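Local coordinates for putative cell adhesion protein (Parabacteroides distasonis, PDB 3LIU) that probably serves as a fimbrial subunit of the FimA/Mfa1 family, contributing to pili that mediate cell adhesion, at residues N250-S255 against I373-M378. Numbering follows the deposited sequence. Where two conformers were deposited one is given.
Sequences NIDEGS and IPYDPM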
loop_
_atom_site.group_PDB
_atom_site.type_symbol
_atom_site.label_atom_id
_atom_site.label_comp_id
_atom_site.label_asym_id
_atom_site.label_seq_id
_atom_site.Cartn_x
_atom_site.Cartn_y
_atom_site.Cartn_z
ATOM N N ASN A 250 -28.081 12.127 3.783
ATOM C CA ASN A 250 -27.026 11.128 3.611
ATOM C C ASN A 250 -25.700 11.805 3.419
ATOM O O ASN A 250 -25.375 12.243 2.319
ATOM C CB ASN A 250 -27.257 10.182 2.425
ATOM C CG ASN A 250 -26.158 9.090 2.323
ATOM O OD1 ASN A 250 -25.327 8.921 3.239
ATOM N ND2 ASN A 250 -26.143 8.363 1.201
ATOM N N ILE A 251 -24.908 11.857 4.472
ATOM C CA ILE A 251 -23.601 12.441 4.340
ATOM C C ILE A 251 -22.471 11.416 4.244
ATOM O O ILE A 251 -21.296 11.813 4.222
ATOM C CB ILE A 251 -23.371 13.501 5.423
ATOM C CG1 ILE A 251 -23.239 12.888 6.796
ATOM C CG2 ILE A 251 -24.541 14.535 5.421
ATOM C CD1 ILE A 251 -22.661 13.878 7.814
ATOM N N ASP A 252 -22.802 10.116 4.169
ATOM C CA ASP A 252 -21.769 9.069 4.015
ATOM C C ASP A 252 -21.238 8.921 2.593
ATOM O O ASP A 252 -20.321 8.139 2.350
ATOM C CB ASP A 252 -22.249 7.693 4.522
ATOM C CG ASP A 252 -21.085 6.743 4.791
ATOM O OD1 ASP A 252 -20.180 7.163 5.534
ATOM O OD2 ASP A 252 -21.071 5.589 4.267
ATOM N N GLU A 253 -21.837 9.675 1.689
ATOM C CA GLU A 253 -21.507 9.694 0.277
ATOM C C GLU A 253 -21.546 11.176 -0.117
ATOM O O GLU A 253 -22.194 11.986 0.577
ATOM C CB GLU A 253 -22.561 8.877 -0.482
ATOM C CG GLU A 253 -22.224 8.480 -1.909
ATOM C CD GLU A 253 -22.999 7.253 -2.377
ATOM O OE1 GLU A 253 -23.794 6.737 -1.570
ATOM O OE2 GLU A 253 -22.800 6.803 -3.532
ATOM N N GLY A 254 -20.880 11.528 -1.213
ATOM C CA GLY A 254 -20.968 12.853 -1.812
ATOM C C GLY A 254 -20.258 12.910 -3.158
ATOM O O GLY A 254 -19.895 11.885 -3.725
ATOM N N SER A 255 -20.030 14.104 -3.687
ATOM C CA SER A 255 -19.269 14.225 -4.965
ATOM C C SER A 255 -17.824 13.666 -4.856
ATOM O O SER A 255 -17.242 13.209 -5.836
ATOM C CB SER A 255 -19.253 15.681 -5.463
ATOM O OG SER A 255 -18.498 16.509 -4.591
ATOM N N ILE A 373 -19.201 18.866 6.134
ATOM C CA ILE A 373 -19.392 17.470 5.767
ATOM C C ILE A 373 -18.151 16.958 4.980
ATOM O O ILE A 373 -17.419 17.753 4.342
ATOM C CB ILE A 373 -20.759 17.251 5.067
ATOM C CG1 ILE A 373 -20.812 17.947 3.689
ATOM C CG2 ILE A 373 -21.964 17.817 5.977
ATOM C CD1 ILE A 373 -22.125 17.707 2.931
ATOM N N PRO A 374 -17.857 15.653 5.099
ATOM C CA PRO A 374 -16.587 15.167 4.593
ATOM C C PRO A 374 -16.487 14.995 3.099
ATOM O O PRO A 374 -15.403 15.148 2.547
ATOM C CB PRO A 374 -16.424 13.814 5.302
ATOM C CG PRO A 374 -17.857 13.376 5.613
ATOM C CD PRO A 374 -18.509 14.664 5.986
ATOM N N TYR A 375 -17.577 14.684 2.416
ATOM C CA TYR A 375 -17.456 14.237 1.027
ATOM C C TYR A 375 -18.024 15.199 0.010
ATOM O O TYR A 375 -18.246 14.833 -1.137
ATOM C CB TYR A 375 -18.114 12.880 0.889
ATOM C CG TYR A 375 -17.532 11.832 1.823
ATOM C CD1 TYR A 375 -16.159 11.740 2.035
ATOM C CD2 TYR A 375 -18.351 10.940 2.490
ATOM C CE1 TYR A 375 -15.614 10.776 2.853
ATOM C CE2 TYR A 375 -17.816 9.966 3.327
ATOM C CZ TYR A 375 -16.443 9.878 3.491
ATOM O OH TYR A 375 -15.895 8.914 4.292
ATOM N N ASP A 376 -18.270 16.426 0.432
ATOM C CA ASP A 376 -18.568 17.542 -0.502
ATOM C C ASP A 376 -17.969 18.826 0.056
ATOM O O ASP A 376 -17.852 18.970 1.273
ATOM C CB ASP A 376 -20.070 17.763 -0.656
ATOM C CG ASP A 376 -20.710 16.790 -1.618
ATOM O OD1 ASP A 376 -20.328 16.735 -2.800
ATOM O OD2 ASP A 376 -21.591 16.049 -1.179
ATOM N N PRO A 377 -17.575 19.769 -0.820
ATOM C CA PRO A 377 -17.067 21.049 -0.318
ATOM C C PRO A 377 -18.236 22.007 -0.089
ATOM O O PRO A 377 -19.330 21.749 -0.562
ATOM C CB PRO A 377 -16.206 21.550 -1.486
ATOM C CG PRO A 377 -16.959 21.045 -2.691
ATOM C CD PRO A 377 -17.387 19.654 -2.274
HETATM N N MSE A 378 -17.979 23.095 0.636
HETATM C CA MSE A 378 -18.905 24.208 0.788
HETATM C C MSE A 378 -18.200 25.440 0.245
HETATM O O MSE A 378 -17.243 25.911 0.854
HETATM C CB MSE A 378 -19.286 24.407 2.255
HETATM C CG MSE A 378 -20.409 23.491 2.684
HETATM SE SE MSE A 378 -21.020 23.652 4.520
HETATM C CE MSE A 378 -21.856 21.870 4.362
HETATM O O HOH W 1 -20.317 14.278 3.315
HETATM O O HOH W 2 -17.548 6.921 5.070
HETATM O O HOH W 3 -22.180 14.593 1.223
#
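With CG of Asp376 anti to its own carbonyl carbon (chi1 -80°) and OG of Ser255 lying between its backbone N and carbonyl carbon (chi1 67°), carboxylate and hydroxyl meet where two loops of this fimbrillin fold, 250-255 and 373-378, are laid together. Loops far apart in sequence are here joined by a shared carboxylate oxygen, bridging waters and an aromatic ring. Asp376 OD1 receives two hydrogen bonds, from Ser255 OG at 2.6 Å, almost along the C-O direction, and from Ser255 N at 2.8 Å, tilted above the carboxylate plane. Replacing Asp376 with an alanine removes the carboxylate, which would probably leave Ser255 N and OG without this acceptor and the water on Glu253 O without its partner OD2. The Tyr375 ring packs against 250-255, with Glu253 N at its edge; Pro374 CG sits 3.9 Å above the ring centre, and Phe204 and Ala206 of strand 193-213 also touch the side chain. Gly254 passes close to Tyr375 O, where a CB would clash. A second water links Ile251 O to Tyr375 N. Beyond the Tyr375 hydroxyl, a third donates to Asp252 OD1 (which also accepts from Phe244 N); that water accepts from Tyr375 OH at 2.7 Å.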